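Thioredoxin domain-containing protein (Aeropyrum pernix, PDB 3HA9) is of unknown function but has a thioredoxin-like fold and probably acts as an oxidoreductase with antioxidant activity. Local coordinates at residues D38-W43 with S70-D75. Residues are numbered along the deposited sequence; the frame is centred on the assembly and turned at random.
Sequences DVVILW and SVIAID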
ATOM      1  N   ASP A  38       3.861  11.299  -8.735  1.00 23.14           N
ATOM      2  CA  ASP A  38       2.840  11.132  -9.774  1.00 21.86           C
ATOM      3  C   ASP A  38       2.235   9.726  -9.700  1.00 20.17           C
ATOM      4  O   ASP A  38       1.106   9.493 -10.128  1.00 19.55           O
ATOM      5  CB  ASP A  38       3.429  11.361 -11.165  1.00 22.38           C
ATOM      6  CG  ASP A  38       3.567  12.834 -11.511  1.00 24.43           C
ATOM      7  OD1 ASP A  38       2.900  13.680 -10.867  1.00 26.02           O
ATOM      8  OD2 ASP A  38       4.349  13.147 -12.437  1.00 27.24           O
ATOM      9  N   VAL A  39       3.018   8.795  -9.173  1.00 18.36           N
ATOM     10  CA  VAL A  39       2.637   7.391  -9.118  1.00 16.98           C
ATOM     11  C   VAL A  39       2.741   6.957  -7.665  1.00 16.01           C
ATOM     12  O   VAL A  39       3.788   7.115  -7.045  1.00 15.60           O
ATOM     13  CB  VAL A  39       3.577   6.547 -10.000  1.00 16.75           C
ATOM     14  CG1 VAL A  39       3.292   5.069  -9.850  1.00 17.33           C
ATOM     15  CG2 VAL A  39       3.457   6.976 -11.452  1.00 18.41           C
ATOM     16  N   VAL A  40       1.646   6.408  -7.136  1.00 14.60           N
ATOM     17  CA  VAL A  40       1.591   6.010  -5.740  1.00 14.11           C
ATOM     18  C   VAL A  40       1.578   4.495  -5.698  1.00 13.53           C
ATOM     19  O   VAL A  40       0.756   3.860  -6.355  1.00 13.62           O
ATOM     20  CB  VAL A  40       0.348   6.608  -5.054  1.00 14.38           C
ATOM     21  CG1 VAL A  40       0.225   6.108  -3.601  1.00 15.11           C
ATOM     22  CG2 VAL A  40       0.397   8.148  -5.103  1.00 15.09           C
ATOM     23  N   ILE A  41       2.523   3.906  -4.966  1.00 13.12           N
ATOM     24  CA  ILE A  41       2.535   2.461  -4.782  1.00 12.52           C
ATOM     25  C   ILE A  41       2.154   2.101  -3.343  1.00 12.16           C
ATOM     26  O   ILE A  41       2.872   2.458  -2.409  1.00 12.70           O
ATOM     27  CB  ILE A  41       3.933   1.852  -5.140  1.00 12.50           C
ATOM     28  CG1 ILE A  41       4.329   2.238  -6.579  1.00 14.35           C
ATOM     29  CG2 ILE A  41       3.927   0.329  -4.880  1.00 12.67           C
ATOM     30  CD1 ILE A  41       5.652   1.647  -7.056  1.00 13.39           C
ATOM     31  N   LEU A  42       1.019   1.410  -3.175  1.00 11.53           N
ATOM     32  CA  LEU A  42       0.630   0.881  -1.873  1.00 11.67           C
ATOM     33  C   LEU A  42       1.208  -0.520  -1.765  1.00 11.56           C
ATOM     34  O   LEU A  42       0.899  -1.384  -2.579  1.00 12.50           O
ATOM     35  CB  LEU A  42      -0.901   0.840  -1.710  1.00 11.81           C
ATOM     36  CG  LEU A  42      -1.666   2.137  -1.964  1.00 12.44           C
ATOM     37  CD1 LEU A  42      -3.144   1.941  -1.563  1.00 12.96           C
ATOM     38  CD2 LEU A  42      -1.060   3.279  -1.168  1.00 12.71           C
ATOM     39  N   TRP A  43       2.087  -0.734  -0.793  1.00 10.75           N
ATOM     40  CA  TRP A  43       2.711  -2.035  -0.646  1.00  9.62           C
ATOM     41  C   TRP A  43       2.226  -2.656   0.662  1.00 10.24           C
ATOM     42  O   TRP A  43       2.624  -2.206   1.740  1.00  9.94           O
ATOM     43  CB  TRP A  43       4.231  -1.881  -0.629  1.00 10.07           C
ATOM     44  CG  TRP A  43       4.939  -3.199  -0.439  1.00 10.75           C
ATOM     45  CD1 TRP A  43       4.504  -4.431  -0.842  1.00 10.69           C
ATOM     46  CD2 TRP A  43       6.192  -3.402   0.202  1.00  9.75           C
ATOM     47  NE1 TRP A  43       5.411  -5.396  -0.480  1.00 10.97           N
ATOM     48  CE2 TRP A  43       6.460  -4.791   0.164  1.00 10.61           C
ATOM     49  CE3 TRP A  43       7.110  -2.548   0.834  1.00  9.98           C
ATOM     50  CZ2 TRP A  43       7.625  -5.353   0.722  1.00 11.34           C
ATOM     51  CZ3 TRP A  43       8.289  -3.115   1.393  1.00 11.96           C
ATOM     52  CH2 TRP A  43       8.530  -4.506   1.319  1.00 10.33           C
ATOM     53  N   SER A  70       5.965   7.462  -5.264  1.00 14.78           N
ATOM     54  CA  SER A  70       5.917   7.476  -3.801  1.00 14.46           C
ATOM     55  C   SER A  70       5.475   6.116  -3.317  1.00 13.71           C
ATOM     56  O   SER A  70       4.383   5.679  -3.659  1.00 14.72           O
ATOM     57  CB  SER A  70       4.953   8.546  -3.286  1.00 14.44           C
ATOM     58  OG  SER A  70       5.453   9.858  -3.547  1.00 16.26           O
ATOM     59  N   VAL A  71       6.325   5.449  -2.542  1.00 12.75           N
ATOM     60  CA  VAL A  71       5.975   4.164  -1.926  1.00 12.23           C
ATOM     61  C   VAL A  71       5.349   4.380  -0.548  1.00 11.89           C
ATOM     62  O   VAL A  71       5.888   5.127   0.306  1.00 11.83           O
ATOM     63  CB  VAL A  71       7.220   3.224  -1.800  1.00 12.45           C
ATOM     64  CG1 VAL A  71       6.888   1.972  -0.953  1.00 12.91           C
ATOM     65  CG2 VAL A  71       7.744   2.849  -3.193  1.00 13.15           C
ATOM     66  N   ILE A  72       4.206   3.740  -0.331  1.00 10.96           N
ATOM     67  CA  ILE A  72       3.591   3.710   0.991  1.00 10.82           C
ATOM     68  C   ILE A  72       3.662   2.259   1.495  1.00 10.88           C
ATOM     69  O   ILE A  72       3.012   1.381   0.920  1.00 10.68           O
ATOM     70  CB  ILE A  72       2.142   4.237   0.976  1.00 11.12           C
ATOM     71  CG1 ILE A  72       2.102   5.640   0.314  1.00 12.46           C
ATOM     72  CG2 ILE A  72       1.568   4.223   2.389  1.00 11.49           C
ATOM     73  CD1 ILE A  72       0.733   6.310   0.250  1.00 16.62           C
ATOM     74  N   ALA A  73       4.486   2.018   2.522  1.00 10.68           N
ATOM     75  CA  ALA A  73       4.630   0.681   3.112  1.00 10.42           C
ATOM     76  C   ALA A  73       3.529   0.495   4.124  1.00 10.11           C
ATOM     77  O   ALA A  73       3.437   1.261   5.079  1.00 10.24           O
ATOM     78  CB  ALA A  73       6.004   0.504   3.768  1.00 10.88           C
ATOM     79  N   ILE A  74       2.679  -0.512   3.903  1.00  9.48           N
ATOM     80  CA  ILE A  74       1.489  -0.711   4.738  1.00  9.23           C
ATOM     81  C   ILE A  74       1.654  -2.048   5.431  1.00  9.60           C
ATOM     82  O   ILE A  74       1.478  -3.086   4.800  1.00  9.63           O
ATOM     83  CB  ILE A  74       0.169  -0.712   3.930  1.00  9.35           C
ATOM     84  CG1 ILE A  74      -0.027   0.623   3.225  1.00  8.58           C
ATOM     85  CG2 ILE A  74      -1.030  -1.008   4.885  1.00  9.18           C
ATOM     86  CD1 ILE A  74      -1.198   0.665   2.199  1.00 10.71           C
ATOM     87  N   ASP A  75       1.988  -2.019   6.722  1.00  9.57           N
ATOM     88  CA  ASP A  75       2.142  -3.264   7.470  1.00  9.45           C
ATOM     89  C   ASP A  75       0.781  -3.539   8.064  1.00  9.70           C
ATOM     90  O   ASP A  75       0.316  -2.780   8.925  1.00 10.25           O
ATOM     91  CB  ASP A  75       3.207  -3.102   8.573  1.00  9.51           C
ATOM     92  CG  ASP A  75       3.504  -4.406   9.316  1.00  9.29           C
ATOM     93  OD1 ASP A  75       2.656  -5.319   9.319  1.00  9.78           O
ATOM     94  OD2 ASP A  75       4.610  -4.514   9.902  1.00 10.51           O
TER
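Ile41 and Ile72 carry the middle of a parallel ladder: Ile72 N donates to Ile41 O at 2.8 Å, an almost straight bond (177° at the hydrogen). Ser70 N to Val39 O is the first such bond between the segments, and Ile74 N to Trp43 O, at 2.7 Å and tilted 23° from the carbonyl plane, the last. On the face of Val40, Leu42 and Ile72, Ile72 CD1 touches both Val40 CG1 (3.9 Å) and Leu42 CD2 (3.8 Å). Its chi1 of -53° sets CG1 on the Val40 side, and the extended second torsion carries CD1 out to meet both, while Leu42 runs alongside. Ile74 CD1 lies 3.9 Å from Leu42 CB. Beta-branched Val40, Ile72 and Ile74 suit extended backbone, and Leu42 adds reach across this buried layer. On the other face small Ala73 sits beside the large indole, its CB 4.4 Å from Trp43 CE3. That ring packs on helix 52-65, touching Cys52 of the Cys49-Cys52 disulfide, and Asp132 accepts a hydrogen bond from its NE1. Helix 52-65 links the strands as a beta-alpha-beta crossover; strands 114-117 and 133-138 flank the pair. Paired backbone groups and apolar side chains thus make a largely buried sheet beneath the probable redox site.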